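Local coordinates for ATP-dependent DNA helicase PIF1 (Candida albicans, PDB 7OTJ), which couples ATP hydrolysis to 5'-3' unwinding of DNA and probably resolves G-quadruplexes to keep the nuclear and mitochondrial genomes stable, at residues A[448-451]-A[452-456]; A[468-472]-A[473-477]. One frame throughout, in Å; residues are numbered along the deposited sequence.

Contact 1: A[448-451]-A[452-456]. With nucleotides of chain C.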
# COMPACT_ATOMS: atom_id res chain seq x y z
N TRP A 448 -1.82 15.38 -0.26
CA TRP A 448 -3.15 15.91 -0.56
C TRP A 448 -4.16 14.87 -1.06
O TRP A 448 -5.13 14.54 -0.37
CB TRP A 448 -3.04 17.06 -1.56
CG TRP A 448 -3.03 18.42 -0.93
CD1 TRP A 448 -3.79 18.83 0.12
CD2 TRP A 448 -2.21 19.53 -1.30
NE1 TRP A 448 -3.50 20.14 0.42
CE2 TRP A 448 -2.54 20.60 -0.44
CE3 TRP A 448 -1.25 19.74 -2.29
CZ2 TRP A 448 -1.92 21.84 -0.53
CZ3 TRP A 448 -0.64 20.98 -2.38
CH2 TRP A 448 -0.98 22.01 -1.50
N SER A 449 -3.92 14.34 -2.26
CA SER A 449 -4.80 13.40 -2.94
C SER A 449 -4.15 12.02 -3.05
O SER A 449 -2.94 11.86 -2.90
CB SER A 449 -5.17 13.94 -4.33
OG SER A 449 -6.01 13.05 -5.02
N LEU A 450 -4.96 11.02 -3.36
CA LEU A 450 -4.45 9.65 -3.34
C LEU A 450 -5.39 8.76 -4.13
O LEU A 450 -6.61 8.96 -4.10
CB LEU A 450 -4.30 9.14 -1.90
CG LEU A 450 -3.73 7.74 -1.68
CD1 LEU A 450 -2.25 7.70 -2.04
CD2 LEU A 450 -3.95 7.30 -0.24
N SER A 451 -4.83 7.79 -4.85
CA SER A 451 -5.66 6.87 -5.60
C SER A 451 -6.40 5.93 -4.65
O SER A 451 -5.90 5.57 -3.58
CB SER A 451 -4.83 6.06 -6.59
OG SER A 451 -3.96 5.15 -5.95
N ILE A 452 -7.62 5.54 -5.04
CA ILE A 452 -8.38 4.59 -4.24
C ILE A 452 -7.59 3.30 -4.06
O ILE A 452 -7.62 2.68 -2.99
CB ILE A 452 -9.76 4.34 -4.87
CG1 ILE A 452 -10.59 5.62 -4.83
CG2 ILE A 452 -10.48 3.21 -4.15
CD1 ILE A 452 -11.89 5.54 -5.58
N HIS A 453 -6.86 2.89 -5.11
CA HIS A 453 -6.05 1.68 -5.02
C HIS A 453 -5.06 1.77 -3.86
O HIS A 453 -5.01 0.87 -3.01
CB HIS A 453 -5.31 1.44 -6.34
CG HIS A 453 -6.07 0.59 -7.31
ND1 HIS A 453 -7.11 1.08 -8.07
CD2 HIS A 453 -5.95 -0.72 -7.63
CE1 HIS A 453 -7.59 0.11 -8.83
NE2 HIS A 453 -6.91 -0.99 -8.57
N LYS A 454 -4.32 2.87 -3.78
CA LYS A 454 -3.32 3.03 -2.74
C LYS A 454 -3.93 3.36 -1.38
O LYS A 454 -3.25 3.22 -0.36
CB LYS A 454 -2.30 4.10 -3.13
CG LYS A 454 -1.35 3.69 -4.27
CD LYS A 454 -0.37 4.80 -4.65
CE LYS A 454 0.39 5.35 -3.44
NZ LYS A 454 1.24 6.53 -3.74
N SER A 455 -5.20 3.77 -1.34
CA SER A 455 -5.85 3.95 -0.05
C SER A 455 -6.23 2.63 0.60
O SER A 455 -6.40 2.60 1.83
CB SER A 455 -7.12 4.80 -0.20
OG SER A 455 -8.14 4.08 -0.88
N GLN A 456 -6.36 1.55 -0.17
CA GLN A 456 -6.83 0.30 0.39
C GLN A 456 -5.89 -0.17 1.50
O GLN A 456 -4.70 -0.41 1.27
CB GLN A 456 -6.95 -0.77 -0.70
CG GLN A 456 -7.55 -2.07 -0.19
CD GLN A 456 -7.92 -3.03 -1.30
OE1 GLN A 456 -8.52 -2.64 -2.30
NE2 GLN A 456 -7.57 -4.29 -1.13
P DT C 2 -4.79 4.94 -14.13
OP1 DT C 2 -5.40 6.26 -13.84
OP2 DT C 2 -3.64 4.84 -15.05
O5' DT C 2 -4.40 4.28 -12.73
C5' DT C 2 -5.27 4.39 -11.61
C4' DT C 2 -5.33 3.09 -10.83
O4' DT C 2 -6.07 2.11 -11.59
C3' DT C 2 -3.97 2.47 -10.53
O3' DT C 2 -3.59 2.83 -9.22
C2' DT C 2 -4.20 0.96 -10.65
C1' DT C 2 -5.46 0.84 -11.51
N1 DT C 2 -5.20 0.35 -12.91
C2 DT C 2 -5.98 -0.66 -13.42
O2 DT C 2 -6.87 -1.21 -12.78
N3 DT C 2 -5.68 -1.02 -14.71
C4 DT C 2 -4.71 -0.47 -15.52
O4 DT C 2 -4.51 -0.87 -16.67
C5 DT C 2 -3.93 0.59 -14.92
C7 DT C 2 -2.85 1.27 -15.71
C6 DT C 2 -4.22 0.95 -13.66
P DT C 3 -2.08 3.27 -8.91
OP1 DT C 3 -2.10 4.12 -7.69
OP2 DT C 3 -1.49 3.78 -10.17
O5' DT C 3 -1.35 1.88 -8.56
C5' DT C 3 -1.81 1.10 -7.47
C4' DT C 3 -1.28 -0.33 -7.52
O4' DT C 3 -1.80 -1.01 -8.68
C3' DT C 3 0.23 -0.47 -7.61
O3' DT C 3 0.79 -0.47 -6.31
C2' DT C 3 0.40 -1.83 -8.29
C1' DT C 3 -0.85 -1.94 -9.16
N1 DT C 3 -0.61 -1.66 -10.60
C2 DT C 3 -0.33 -2.70 -11.45
O2 DT C 3 -0.23 -3.85 -11.09
N3 DT C 3 -0.15 -2.33 -12.76
C4 DT C 3 -0.24 -1.05 -13.29
O4 DT C 3 -0.06 -0.80 -14.48
C5 DT C 3 -0.54 -0.01 -12.34
C7 DT C 3 -0.66 1.42 -12.78
C6 DT C 3 -0.72 -0.36 -11.06
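One hydroxyl, that of Ser-451, serves both a helix end and the DNA: OG accepts from Lys-454 N (3.2 Å, N-H...O 159°) and donates to OP1 of DT3 of chain C at 2.7 Å. This is an N-cap at the switch from strand 449-451, outermost in the four-stranded parallel sheet of the second RecA-like domain, to the short helix 452-455. With chi1 at 69°, OG lies between the backbone N and the carbonyl carbon of Ser-451, where it can meet both partners. A phosphate oxygen bound at the N-terminus of a helix would probably also gain from the helix dipole. The single turn is closed by Ser-455 N, which donates to Ser-451 O at 3.0 Å.

Beside the cap, Lys-454 lays its aliphatic part against OP1 of DT3, with CG 3.5 Å away, and the chain then bends at chi3. Leu-450 crosses it at about a right angle; its CD1 meets CB of Lys-454, while CD2 reaches over to CA of Ser-455. On the DNA side, one face of the His-453 ring lies on the deoxyribose of DT2 of chain C, with C2' 3.7 Å above the ring centre. At the far end of the turn, Ser-455 OG donates to Ile-452 O at 2.6 Å, tilted 23° from the carbonyl plane.

Contact 2: A[468-472]-A[473-477]; sequences KKIFE and NGQAY. With nucleotides of chain C.
A local contact round a turn, held by a side-chain amide, joins the loop after strand 463-466 to the start of helix 475-481, beside the first nucleotides of the bound DNA strand. Gln-475 supplies the amide. Its OE1 accepts from Phe-471 N at 3.0 Å, with an N-H...O angle of 162°, and more weakly from Glu-472 N, so that one oxygen grips two successive backbone amides. The side chain spans the distance because CG is anti to the backbone N (chi1 -160°) and the chain stays extended beyond it. Along the way it slides past Ile-470 in the opposite direction, CG lying 4.0 Å from Ile-470 CG1.

Between these residues the backbone makes a type II beta turn from Glu-472 to Gln-475, with Gly-474 in its positive-phi position and at the N-cap of the helix. Gln-475 N closes the turn on Glu-472 O at 3.2 Å. The Glu-472 chain, bent at chi2, brings its OE1 back to accept a hydrogen bond from Asn-473 N on the anti lone pair of that oxygen.

The Phe-471 ring stands almost perpendicular to the Gln-475 amide, their planes 87° apart, and Gln-475 OE1 lies over one face, offset toward the rim. The opposite face of the phenyl ring takes the sugar of DT1 of chain C, with C1' 3.6 Å above the ring centre, and the adjoining N1 and C2 of its base. At the ring edge, Phe-471 CZ comes within 3.2 Å of O4' of DT2 of chain C, which lies in the ring plane.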
# COMPACT_ATOMS: atom_id res chain seq x y z
N LYS A 468 -16.26 9.81 -9.53
CA LYS A 468 -16.55 10.18 -10.92
C LYS A 468 -16.04 9.13 -11.90
O LYS A 468 -16.77 8.69 -12.79
CB LYS A 468 -15.94 11.55 -11.23
CG LYS A 468 -16.44 12.21 -12.52
CD LYS A 468 -17.66 13.10 -12.25
CE LYS A 468 -18.06 13.94 -13.46
NZ LYS A 468 -19.09 14.97 -13.08
N LYS A 469 -14.78 8.71 -11.75
CA LYS A 469 -14.14 7.83 -12.72
C LYS A 469 -14.02 6.39 -12.23
O LYS A 469 -13.19 5.64 -12.75
CB LYS A 469 -12.76 8.37 -13.09
CG LYS A 469 -12.75 9.73 -13.76
CD LYS A 469 -13.60 9.73 -15.02
CE LYS A 469 -13.74 11.13 -15.62
NZ LYS A 469 -14.64 11.16 -16.81
N ILE A 470 -14.83 5.97 -11.25
CA ILE A 470 -14.75 4.60 -10.75
C ILE A 470 -15.01 3.64 -11.89
O ILE A 470 -16.01 3.74 -12.61
CB ILE A 470 -15.73 4.37 -9.59
CG1 ILE A 470 -15.05 4.55 -8.23
CG2 ILE A 470 -16.27 2.96 -9.61
CD1 ILE A 470 -14.38 5.87 -8.03
N PHE A 471 -14.09 2.69 -12.08
CA PHE A 471 -14.15 1.79 -13.23
C PHE A 471 -14.05 0.32 -12.85
O PHE A 471 -14.18 -0.53 -13.73
CB PHE A 471 -13.01 2.12 -14.21
CG PHE A 471 -11.64 2.09 -13.59
CD1 PHE A 471 -10.91 0.91 -13.55
CD2 PHE A 471 -11.09 3.23 -13.03
CE1 PHE A 471 -9.66 0.87 -12.96
CE2 PHE A 471 -9.83 3.20 -12.44
CZ PHE A 471 -9.12 2.02 -12.41
N GLU A 472 -13.87 -0.01 -11.57
CA GLU A 472 -13.47 -1.35 -11.16
C GLU A 472 -14.33 -1.85 -10.01
O GLU A 472 -14.77 -1.07 -9.16
CB GLU A 472 -11.99 -1.36 -10.75
CG GLU A 472 -11.42 -2.73 -10.39
CD GLU A 472 -11.30 -3.65 -11.59
OE1 GLU A 472 -12.29 -4.35 -11.91
OE2 GLU A 472 -10.22 -3.66 -12.22
N ASN A 473 -14.54 -3.17 -10.00
CA ASN A 473 -15.26 -3.81 -8.90
C ASN A 473 -14.57 -3.52 -7.58
O ASN A 473 -13.34 -3.47 -7.49
CB ASN A 473 -15.31 -5.32 -9.11
CG ASN A 473 -16.02 -5.71 -10.38
OD1 ASN A 473 -17.04 -5.11 -10.76
ND2 ASN A 473 -15.50 -6.73 -11.07
N GLY A 474 -15.39 -3.36 -6.54
CA GLY A 474 -14.90 -3.08 -5.20
C GLY A 474 -14.25 -1.72 -5.01
O GLY A 474 -13.90 -1.39 -3.87
N GLN A 475 -14.07 -0.93 -6.07
CA GLN A 475 -13.42 0.37 -5.93
C GLN A 475 -14.28 1.35 -5.12
O GLN A 475 -13.76 2.12 -4.30
CB GLN A 475 -13.09 0.94 -7.31
CG GLN A 475 -12.03 2.03 -7.31
CD GLN A 475 -11.57 2.39 -8.71
OE1 GLN A 475 -12.31 2.20 -9.68
NE2 GLN A 475 -10.35 2.90 -8.83
N ALA A 476 -15.60 1.36 -5.36
CA ALA A 476 -16.47 2.19 -4.53
C ALA A 476 -16.43 1.73 -3.08
O ALA A 476 -16.27 2.55 -2.16
CB ALA A 476 -17.90 2.18 -5.08
N TYR A 477 -16.54 0.42 -2.85
CA TYR A 477 -16.54 -0.10 -1.48
C TYR A 477 -15.27 0.27 -0.72
O TYR A 477 -15.33 0.72 0.43
CB TYR A 477 -16.73 -1.62 -1.48
CG TYR A 477 -16.65 -2.19 -0.09
CD1 TYR A 477 -17.54 -1.80 0.90
CD2 TYR A 477 -15.66 -3.11 0.25
CE1 TYR A 477 -17.45 -2.30 2.18
CE2 TYR A 477 -15.57 -3.63 1.52
CZ TYR A 477 -16.47 -3.22 2.48
OH TYR A 477 -16.38 -3.74 3.75
OP3 DT C 1 -9.03 7.56 -19.32
P DT C 1 -9.57 7.75 -17.95
OP1 DT C 1 -11.03 7.91 -18.02
OP2 DT C 1 -8.77 8.81 -17.30
O5' DT C 1 -9.26 6.40 -17.17
C5' DT C 1 -7.98 5.80 -17.26
C4' DT C 1 -7.66 5.05 -15.99
O4' DT C 1 -8.75 4.15 -15.68
C3' DT C 1 -6.43 4.17 -16.04
O3' DT C 1 -5.93 3.97 -14.72
C2' DT C 1 -7.00 2.89 -16.63
C1' DT C 1 -8.34 2.81 -15.90
N1 DT C 1 -9.42 2.12 -16.67
C2 DT C 1 -9.38 0.75 -16.81
O2 DT C 1 -8.50 0.05 -16.36
N3 DT C 1 -10.43 0.23 -17.53
C4 DT C 1 -11.49 0.93 -18.09
O4 DT C 1 -12.39 0.37 -18.71
C5 DT C 1 -11.46 2.36 -17.89
C7 DT C 1 -12.55 3.22 -18.46
C6 DT C 1 -10.44 2.88 -17.20
P DT C 2 -4.79 4.94 -14.13
OP1 DT C 2 -5.40 6.26 -13.84
OP2 DT C 2 -3.64 4.84 -15.05
O5' DT C 2 -4.40 4.28 -12.73
C5' DT C 2 -5.27 4.39 -11.61
C4' DT C 2 -5.33 3.09 -10.83
O4' DT C 2 -6.07 2.11 -11.59
C3' DT C 2 -3.97 2.47 -10.53
O3' DT C 2 -3.59 2.83 -9.22
C2' DT C 2 -4.20 0.96 -10.65
C1' DT C 2 -5.46 0.84 -11.51
N1 DT C 2 -5.20 0.35 -12.91
C2 DT C 2 -5.98 -0.66 -13.42
O2 DT C 2 -6.87 -1.21 -12.78
N3 DT C 2 -5.68 -1.02 -14.71
C4 DT C 2 -4.71 -0.47 -15.52
O4 DT C 2 -4.51 -0.87 -16.67
C5 DT C 2 -3.93 0.59 -14.92
C7 DT C 2 -2.85 1.27 -15.71
C6 DT C 2 -4.22 0.95 -13.66

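In the fold
Contacts 1 and 2, whose centres lie 12 Å apart, both face the same DNA strand from the second RecA-like domain. Ile-452 joins them: its CD1 packs on CD1 of Ile-470 at 3.5 Å, and its CG2 lies equally close to Gln-475 O. Of the chain C nucleotides the two contacts share DT2, contact 1 extending to DT3 and contact 2 to DT1. A potassium ion sits about 5 Å from the Ile-452 side chain and about 4 Å from that of Ile-470. Toward the nucleotide, the Ser-455 side chain is about 8 Å from the tetrafluoroaluminate; Gln-456 NE2 hydrogen-bonds to Glu-108 and Tyr-477 OH to Ala-27 N, both residues of the tetrafluoroaluminate pocket.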